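Local coordinates for protein PA0821 (Pseudomonas aeruginosa, PDB 7DRG) that probably acts as the immunity protein (antitoxin) that neutralises a type VI secretion effector carrying a putative VRR-NUC nuclease domain, at residues A21-L24 and L25-S28; T189-D192 and N193-S197; N237-R240 and L241-G245. All blocks are in the same frame, centred on the assembly; numbering follows the deposited sequence.

In the fold
The three local contacts come in series along the chain. Interaction 1 starts on strand 19-22 and runs into the loop after it, interaction 2 forms the first turns of helix 191-204, and interaction 3 spans helix 238-243, which continues from strand 233-237. Interactions 1 and 2 are neighbours, their centres about 9 Å apart, and they touch: Asn23 N lies 2.9 Å from Asp194 OD1, a probable hydrogen bond, while Asn23 OD1 packs on Asn193 CB. The turn is tied to the start of the helix. Interaction 3 lies across the chain's centre, about 42 Å from interaction 1 and 35 Å from interaction 2, between centres. In the dimer, interaction 1 alone reaches the second subunit.

Interaction 1 (A21-L24 and L25-S28); sequences AGNL and LMKS
Asn23 and Ser28 meet through their side chains: Asn23 ND2 donates to Ser28 OG over 2.9 Å, but the N-H...O angle of 127° marks the bond as weak. The same amide nitrogen has its stronger partner in Gly29 O, so ND2 has two acceptors there, Gly29 O and, weakly, Ser28 OG. Ser28 OG stands between its own backbone N and carbonyl carbon (chi1 56°), a position from which it meets the amide. A second weak bond runs along the backbone, from Met26 N to Asn23 O at 3.4 Å, and closes a type I turn over Asn23 to Met26. Upstream, Leu24 N reaches Ala21 O at 3.3 Å, also weakly, closing a type II turn from Ala21 to Leu24. Asn23 is the third residue of that turn and takes the positive phi (65°) expected there.

Packing adds to these bonds. Met26, present as selenomethionine, crosses Asn23 obliquely: its CB lies 3.3 Å from Asn23 O and its CG lies equally close to Asn23 OD1, before the bent chain carries SE away from the turn. Separately, Leu25 CD2 rests against the Leu24 side chain, nearest to Leu24 CD2 at 3.7 Å. Leu25 also rests on Pro196 and Ser197 of helix 191-204.

At the end of the turns and just after them, Met26 O accepts from Arg204 NH2 of the second subunit, while Lys27 NZ donates to Ala202 O and Arg330 O of that subunit. The geometry is that of two overlapping beta turns, type II then type I, which carry the chain from strand 19-22 into a loop that takes part in the dimer interface.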
ATOM      1  N   ALA B  21      -1.609  10.047  10.323  1.00 22.85           N
ATOM      2  CA  ALA B  21      -2.786  10.513  11.040  1.00 25.50           C
ATOM      3  C   ALA B  21      -3.664   9.340  11.454  1.00 19.27           C
ATOM      4  O   ALA B  21      -3.746   8.319  10.764  1.00 22.83           O
ATOM      5  CB  ALA B  21      -3.587  11.485  10.170  1.00 26.89           C
ATOM      6  N   GLY B  22      -4.325   9.499  12.596  1.00 21.24           N
ATOM      7  CA  GLY B  22      -5.175   8.433  13.092  1.00 22.56           C
ATOM      8  C   GLY B  22      -6.311   8.149  12.127  1.00 25.93           C
ATOM      9  O   GLY B  22      -6.880   9.061  11.522  1.00 27.78           O
ATOM     10  N   ASN B  23      -6.621   6.864  11.965  1.00 24.33           N
ATOM     11  CA  ASN B  23      -7.743   6.409  11.154  1.00 22.17           C
ATOM     12  C   ASN B  23      -7.573   6.746   9.673  1.00 24.77           C
ATOM     13  O   ASN B  23      -8.571   6.830   8.942  1.00 28.63           O
ATOM     14  CB  ASN B  23      -9.064   6.995  11.684  1.00 27.93           C
ATOM     15  CG  ASN B  23     -10.245   6.091  11.436  1.00 40.78           C
ATOM     16  OD1 ASN B  23     -10.210   4.910  11.768  1.00 35.18           O
ATOM     17  ND2 ASN B  23     -11.300   6.640  10.840  1.00 56.31           N
ATOM     18  N   LEU B  24      -6.335   6.929   9.200  1.00 23.67           N
ATOM     19  CA  LEU B  24      -6.119   7.439   7.845  1.00 23.97           C
ATOM     20  C   LEU B  24      -6.592   6.458   6.779  1.00 31.34           C
ATOM     21  O   LEU B  24      -7.198   6.864   5.782  1.00 30.73           O
ATOM     22  CB  LEU B  24      -4.640   7.765   7.625  1.00 26.25           C
ATOM     23  CG  LEU B  24      -4.275   8.174   6.191  1.00 33.75           C
ATOM     24  CD1 LEU B  24      -4.822   9.550   5.851  1.00 29.75           C
ATOM     25  CD2 LEU B  24      -2.780   8.126   5.956  1.00 30.85           C
ATOM     26  N   LEU B  25      -6.305   5.170   6.952  1.00 25.63           N
ATOM     27  CA  LEU B  25      -6.590   4.172   5.919  1.00 29.12           C
ATOM     28  C   LEU B  25      -7.987   3.607   6.063  1.00 26.72           C
ATOM     29  O   LEU B  25      -8.237   2.418   5.831  1.00 33.50           O
ATOM     30  CB  LEU B  25      -5.536   3.067   5.948  1.00 30.31           C
ATOM     31  CG  LEU B  25      -4.237   3.250   5.147  1.00 38.85           C
ATOM     32  CD1 LEU B  25      -4.505   3.195   3.649  1.00 40.05           C
ATOM     33  CD2 LEU B  25      -3.506   4.542   5.508  1.00 45.21           C
HETATM   34  N   MSE B  26      -8.912   4.471   6.461  1.00 27.11           N
HETATM   35  CA  MSE B  26     -10.303   4.125   6.681  1.00 33.40           C
HETATM   36  C   MSE B  26     -11.200   4.884   5.716  1.00 33.95           C
HETATM   37  O   MSE B  26     -10.782   5.890   5.156  1.00 33.16           O
HETATM   38  CB  MSE B  26     -10.690   4.426   8.122  1.00 30.00           C
HETATM   39  CG  MSE B  26     -10.587   3.195   8.963  1.00 30.00           C
HETATM   40 SE   MSE B  26     -11.259   1.816   7.800  1.00 30.00          SE
HETATM   41  CE  MSE B  26     -12.793   1.292   8.865  1.00 30.00           C
ATOM     42  N   LYS B  27     -12.432   4.402   5.517  1.00 38.72           N
ATOM     43  CA  LYS B  27     -13.369   5.141   4.675  1.00 39.09           C
ATOM     44  C   LYS B  27     -13.858   6.414   5.355  1.00 35.12           C
ATOM     45  O   LYS B  27     -14.192   7.389   4.670  1.00 31.12           O
ATOM     46  CB  LYS B  27     -14.564   4.265   4.302  1.00 38.66           C
ATOM     47  CG  LYS B  27     -14.204   2.915   3.712  1.00 45.78           C
ATOM     48  CD  LYS B  27     -13.557   3.030   2.355  1.00 39.41           C
ATOM     49  CE  LYS B  27     -13.327   1.642   1.771  1.00 41.64           C
ATOM     50  NZ  LYS B  27     -12.665   1.680   0.441  1.00 32.01           N
ATOM     51  N   SER B  28     -13.918   6.433   6.689  1.00 30.97           N
ATOM     52  CA  SER B  28     -14.362   7.650   7.361  1.00 33.06           C
ATOM     53  C   SER B  28     -13.261   8.700   7.427  1.00 33.89           C
ATOM     54  O   SER B  28     -13.563   9.895   7.526  1.00 42.94           O
ATOM     55  CB  SER B  28     -14.881   7.336   8.764  1.00 39.52           C
ATOM     56  OG  SER B  28     -13.887   6.672   9.514  1.00 44.77           O
TER

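Interaction 2 (T189-D192 and N193-S197); sequences TSWD and NDEPS
Trp191 and Glu195 are brought alongside each other by their first torsions. Trp191 CG sits between its backbone N and carbonyl carbon (chi1 42°), while Glu195 CG is beside its own N (chi1 -68°) with the chain extended beyond it. Glu195 OE2 consequently approaches Trp191 CE3 at 3.9 Å, the carboxylate and ring planes being 50° apart. The other oxygen, Glu195 OE1, lies 4.2 Å from Asp192 OD1; Arg318 salt-bridges both acids, which should offset their like charges, and His313 also bonds Asp192.

Asp194 OD2 comes within 3.0 Å of Ser190 O. This approach of two acceptors is unfavourable by itself, probably offset by Tyr33 OH at OD2 and Asn23 N at OD1.

Asn193 N donates to Ser190 O at 2.9 Å. Trp191 O is gripped twice: Glu195 N approaches almost end-on at 2.9 Å, whereas Asp194 N comes from above the carbonyl plane at 2.8 Å. Pro196, which has no N-H, sets its CD 3.8 Å from Asp192 O. The result is the opening of helix 191-204, with two i to i-3 bonds beside one i to i-4 bond, then a kink at Pro196 and Ser197 where regular bonding lapses.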
ATOM      1  N   THR B 189      -4.586   3.613  22.589  1.00 25.08           N
ATOM      2  CA  THR B 189      -5.996   3.327  22.815  1.00 28.74           C
ATOM      3  C   THR B 189      -6.783   3.063  21.546  1.00 32.88           C
ATOM      4  O   THR B 189      -7.804   2.371  21.603  1.00 34.52           O
ATOM      5  CB  THR B 189      -6.667   4.486  23.564  1.00 33.37           C
ATOM      6  OG1 THR B 189      -6.441   5.713  22.856  1.00 35.86           O
ATOM      7  CG2 THR B 189      -6.104   4.595  24.956  1.00 33.18           C
ATOM      8  N   SER B 190      -6.348   3.606  20.410  1.00 27.02           N
ATOM      9  CA  SER B 190      -7.134   3.570  19.180  1.00 29.29           C
ATOM     10  C   SER B 190      -6.469   2.737  18.091  1.00 35.44           C
ATOM     11  O   SER B 190      -6.760   2.930  16.906  1.00 29.33           O
ATOM     12  CB  SER B 190      -7.397   4.988  18.671  1.00 34.80           C
ATOM     13  OG  SER B 190      -8.114   5.752  19.626  1.00 38.22           O
ATOM     14  N   TRP B 191      -5.607   1.793  18.478  1.00 27.95           N
ATOM     15  CA  TRP B 191      -4.797   1.041  17.522  1.00 26.01           C
ATOM     16  C   TRP B 191      -5.639   0.278  16.505  1.00 24.77           C
ATOM     17  O   TRP B 191      -5.168   0.015  15.392  1.00 24.59           O
ATOM     18  CB  TRP B 191      -3.891   0.072  18.280  1.00 29.97           C
ATOM     19  CG  TRP B 191      -4.631  -0.585  19.401  1.00 42.97           C
ATOM     20  CD1 TRP B 191      -4.726  -0.143  20.692  1.00 49.48           C
ATOM     21  CD2 TRP B 191      -5.424  -1.772  19.325  1.00 45.60           C
ATOM     22  NE1 TRP B 191      -5.519  -0.991  21.425  1.00 52.75           N
ATOM     23  CE2 TRP B 191      -5.959  -2.001  20.610  1.00 52.19           C
ATOM     24  CE3 TRP B 191      -5.729  -2.670  18.298  1.00 46.92           C
ATOM     25  CZ2 TRP B 191      -6.777  -3.092  20.895  1.00 54.86           C
ATOM     26  CZ3 TRP B 191      -6.542  -3.749  18.581  1.00 52.95           C
ATOM     27  CH2 TRP B 191      -7.057  -3.952  19.868  1.00 56.77           C
ATOM     28  N   ASP B 192      -6.865  -0.113  16.870  1.00 28.14           N
ATOM     29  CA  ASP B 192      -7.705  -0.816  15.905  1.00 29.51           C
ATOM     30  C   ASP B 192      -8.003   0.058  14.692  1.00 33.21           C
ATOM     31  O   ASP B 192      -8.166  -0.459  13.580  1.00 33.35           O
ATOM     32  CB  ASP B 192      -9.004  -1.285  16.559  1.00 27.72           C
ATOM     33  CG  ASP B 192      -9.776  -2.249  15.681  1.00 39.69           C
ATOM     34  OD1 ASP B 192      -9.253  -3.353  15.406  1.00 36.23           O
ATOM     35  OD2 ASP B 192     -10.903  -1.904  15.268  1.00 52.77           O
ATOM     36  N   ASN B 193      -8.073   1.381  14.884  1.00 27.55           N
ATOM     37  CA  ASN B 193      -8.212   2.295  13.753  1.00 28.73           C
ATOM     38  C   ASN B 193      -6.969   2.322  12.883  1.00 23.87           C
ATOM     39  O   ASN B 193      -7.044   2.706  11.710  1.00 22.85           O
ATOM     40  CB  ASN B 193      -8.461   3.730  14.224  1.00 35.68           C
ATOM     41  CG  ASN B 193      -9.765   3.896  14.966  1.00 40.23           C
ATOM     42  OD1 ASN B 193     -10.672   3.075  14.851  1.00 39.51           O
ATOM     43  ND2 ASN B 193      -9.871   4.984  15.723  1.00 34.66           N
ATOM     44  N   ASP B 194      -5.822   1.944  13.440  1.00 22.72           N
ATOM     45  CA  ASP B 194      -4.553   2.262  12.831  1.00 23.07           C
ATOM     46  C   ASP B 194      -3.767   1.054  12.354  1.00 17.82           C
ATOM     47  O   ASP B 194      -2.799   1.236  11.610  1.00 20.21           O
ATOM     48  CB  ASP B 194      -3.728   3.101  13.816  1.00 23.32           C
ATOM     49  CG  ASP B 194      -4.428   4.407  14.152  1.00 26.80           C
ATOM     50  OD1 ASP B 194      -4.655   5.213  13.225  1.00 27.07           O
ATOM     51  OD2 ASP B 194      -4.817   4.605  15.319  1.00 28.75           O
ATOM     52  N   GLU B 195      -4.166  -0.161  12.726  1.00 21.53           N
ATOM     53  CA  GLU B 195      -3.594  -1.347  12.094  1.00 19.22           C
ATOM     54  C   GLU B 195      -3.647  -1.299  10.571  1.00 18.70           C
ATOM     55  O   GLU B 195      -2.686  -1.768   9.937  1.00 19.48           O
ATOM     56  CB  GLU B 195      -4.297  -2.615  12.601  1.00 21.02           C
ATOM     57  CG  GLU B 195      -4.022  -2.932  14.067  1.00 24.43           C
ATOM     58  CD  GLU B 195      -4.629  -4.250  14.509  1.00 28.38           C
ATOM     59  OE1 GLU B 195      -5.586  -4.718  13.854  1.00 28.21           O
ATOM     60  OE2 GLU B 195      -4.145  -4.824  15.512  1.00 33.72           O
ATOM     61  N   PRO B 196      -4.693  -0.772   9.922  1.00 21.40           N
ATOM     62  CA  PRO B 196      -4.646  -0.700   8.453  1.00 21.67           C
ATOM     63  C   PRO B 196      -3.488   0.124   7.924  1.00 22.00           C
ATOM     64  O   PRO B 196      -2.946  -0.205   6.858  1.00 21.48           O
ATOM     65  CB  PRO B 196      -6.002  -0.077   8.093  1.00 20.59           C
ATOM     66  CG  PRO B 196      -6.889  -0.452   9.211  1.00 22.43           C
ATOM     67  CD  PRO B 196      -6.029  -0.414  10.438  1.00 21.41           C
ATOM     68  N   SER B 197      -3.104   1.196   8.625  1.00 21.07           N
ATOM     69  CA  SER B 197      -1.926   1.960   8.221  1.00 18.67           C
ATOM     70  C   SER B 197      -0.674   1.098   8.277  1.00 20.47           C
ATOM     71  O   SER B 197       0.163   1.145   7.368  1.00 20.60           O
ATOM     72  CB  SER B 197      -1.763   3.191   9.112  1.00 21.92           C
ATOM     73  OG  SER B 197      -2.922   4.010   9.086  1.00 24.26           O
TER

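Interaction 3 (N237-R240 and L241-G245); sequences NNER and LALAG
Asn237 O accepts from Leu241 N at 2.8 Å, a nearly straight bond that opens helix 238-243. The Asn237 side chain also caps this end: OD1 takes the N-H of Arg240 at 3.0 Å, with the donor 40° out of the amide carbonyl plane. Its chi1 of 68° turns the amide back over the first turn. The same oxygen receives a long, weak bond from Arg240 NH1, whose guanidinium presents its edge to Asn237 CG.

Asn238 O comes next, accepting from Ala242 N at 2.9 Å. Its side chain lies alongside that of Leu241 and points the same way, though only loosely, with Asn238 OD1 4.1 Å from Leu241 CD2.

One residue on, Glu239 O binds Leu243 N at 3.0 Å. The Leu243 side chain leans back on that carbonyl, its CG lying 3.5 Å from Glu239 O. Both Glu239 and Leu243 also touch Thr225 in a neighbouring loop.

Arg240 stretches from CG to NE, and NE donates to Arg226 O, so the guanidinium ties the helix start to another part of the chain as well as to the cap. Its backbone O accepts from Ala244 N at 3.0 Å through a more bent bond.

Beyond the last helical residues, Gly245 takes a positive phi of 111°, and its N donates to Ala242 O at 3.1 Å. With the Ala244 bond also reaching back into the last turn, this fits a short helix bounded at both ends, by an asparagine N-cap at the end of strand 233-237 and by a Schellman motif at the C-terminal end of the helix.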
ATOM      1  N   ASN B 237      18.202 -17.239  21.624  1.00 22.17           N
ATOM      2  CA  ASN B 237      18.760 -17.891  22.803  1.00 21.56           C
ATOM      3  C   ASN B 237      19.589 -19.099  22.363  1.00 22.80           C
ATOM      4  O   ASN B 237      19.619 -19.472  21.189  1.00 26.34           O
ATOM      5  CB  ASN B 237      17.660 -18.273  23.803  1.00 22.29           C
ATOM      6  CG  ASN B 237      16.730 -19.368  23.298  1.00 26.04           C
ATOM      7  OD1 ASN B 237      16.696 -19.694  22.109  1.00 26.57           O
ATOM      8  ND2 ASN B 237      15.951 -19.935  24.219  1.00 26.57           N
ATOM      9  N   ASN B 238      20.311 -19.696  23.317  1.00 26.48           N
ATOM     10  CA  ASN B 238      21.235 -20.757  22.934  1.00 30.58           C
ATOM     11  C   ASN B 238      20.518 -21.928  22.274  1.00 23.76           C
ATOM     12  O   ASN B 238      21.071 -22.555  21.364  1.00 28.62           O
ATOM     13  CB  ASN B 238      22.040 -21.231  24.143  1.00 25.23           C
ATOM     14  CG  ASN B 238      23.242 -20.340  24.423  1.00 33.81           C
ATOM     15  OD1 ASN B 238      23.709 -19.614  23.545  1.00 38.43           O
ATOM     16  ND2 ASN B 238      23.757 -20.406  25.645  1.00 41.48           N
ATOM     17  N   GLU B 239      19.283 -22.226  22.684  1.00 29.07           N
ATOM     18  CA  GLU B 239      18.577 -23.335  22.052  1.00 25.85           C
ATOM     19  C   GLU B 239      18.258 -23.029  20.590  1.00 33.34           C
ATOM     20  O   GLU B 239      18.450 -23.879  19.713  1.00 32.95           O
ATOM     21  CB  GLU B 239      17.304 -23.686  22.819  1.00 34.52           C
ATOM     22  CG  GLU B 239      16.529 -24.791  22.120  1.00 45.55           C
ATOM     23  CD  GLU B 239      15.466 -25.433  22.981  1.00 52.42           C
ATOM     24  OE1 GLU B 239      14.991 -24.782  23.936  1.00 53.43           O
ATOM     25  OE2 GLU B 239      15.106 -26.596  22.692  1.00 52.88           O
ATOM     26  N   ARG B 240      17.758 -21.823  20.304  1.00 26.37           N
ATOM     27  CA  ARG B 240      17.506 -21.448  18.914  1.00 25.35           C
ATOM     28  C   ARG B 240      18.802 -21.363  18.125  1.00 26.41           C
ATOM     29  O   ARG B 240      18.844 -21.726  16.942  1.00 30.89           O
ATOM     30  CB  ARG B 240      16.761 -20.119  18.860  1.00 28.78           C
ATOM     31  CG  ARG B 240      15.301 -20.253  19.224  1.00 27.59           C
ATOM     32  CD  ARG B 240      14.639 -18.907  19.510  1.00 23.49           C
ATOM     33  NE  ARG B 240      13.201 -19.088  19.618  1.00 25.56           N
ATOM     34  CZ  ARG B 240      12.583 -19.526  20.707  1.00 22.57           C
ATOM     35  NH1 ARG B 240      13.277 -19.805  21.811  1.00 23.74           N
ATOM     36  NH2 ARG B 240      11.269 -19.673  20.692  1.00 24.37           N
ATOM     37  N   LEU B 241      19.869 -20.878  18.760  1.00 30.95           N
ATOM     38  CA  LEU B 241      21.166 -20.812  18.096  1.00 29.04           C
ATOM     39  C   LEU B 241      21.645 -22.198  17.681  1.00 28.65           C
ATOM     40  O   LEU B 241      22.148 -22.382  16.566  1.00 33.44           O
ATOM     41  CB  LEU B 241      22.181 -20.136  19.015  1.00 32.70           C
ATOM     42  CG  LEU B 241      23.615 -20.012  18.506  1.00 29.28           C
ATOM     43  CD1 LEU B 241      23.666 -19.232  17.202  1.00 31.67           C
ATOM     44  CD2 LEU B 241      24.476 -19.353  19.565  1.00 30.73           C
ATOM     45  N   ALA B 242      21.468 -23.193  18.554  1.00 31.21           N
ATOM     46  CA  ALA B 242      21.851 -24.559  18.210  1.00 36.73           C
ATOM     47  C   ALA B 242      20.984 -25.115  17.084  1.00 39.43           C
ATOM     48  O   ALA B 242      21.494 -25.781  16.175  1.00 40.25           O
ATOM     49  CB  ALA B 242      21.769 -25.452  19.449  1.00 33.14           C
ATOM     50  N   LEU B 243      19.674 -24.848  17.122  1.00 34.89           N
ATOM     51  CA  LEU B 243      18.797 -25.301  16.050  1.00 35.32           C
ATOM     52  C   LEU B 243      19.130 -24.645  14.716  1.00 36.76           C
ATOM     53  O   LEU B 243      18.835 -25.222  13.666  1.00 37.55           O
ATOM     54  CB  LEU B 243      17.332 -25.034  16.412  1.00 36.36           C
ATOM     55  CG  LEU B 243      16.712 -25.973  17.449  1.00 42.26           C
ATOM     56  CD1 LEU B 243      15.412 -25.400  17.983  1.00 42.52           C
ATOM     57  CD2 LEU B 243      16.473 -27.352  16.849  1.00 42.78           C
ATOM     58  N   ALA B 244      19.749 -23.464  14.731  1.00 33.48           N
ATOM     59  CA  ALA B 244      20.135 -22.779  13.503  1.00 35.50           C
ATOM     60  C   ALA B 244      21.483 -23.243  12.969  1.00 37.09           C
ATOM     61  O   ALA B 244      21.933 -22.734  11.937  1.00 40.14           O
ATOM     62  CB  ALA B 244      20.165 -21.264  13.726  1.00 36.42           C
ATOM     63  N   GLY B 245      22.133 -24.188  13.640  1.00 38.66           N
ATOM     64  CA  GLY B 245      23.414 -24.712  13.214  1.00 39.20           C
ATOM     65  C   GLY B 245      24.578 -24.339  14.103  1.00 41.48           C
ATOM     66  O   GLY B 245      25.678 -24.869  13.904  1.00 39.60           O
TER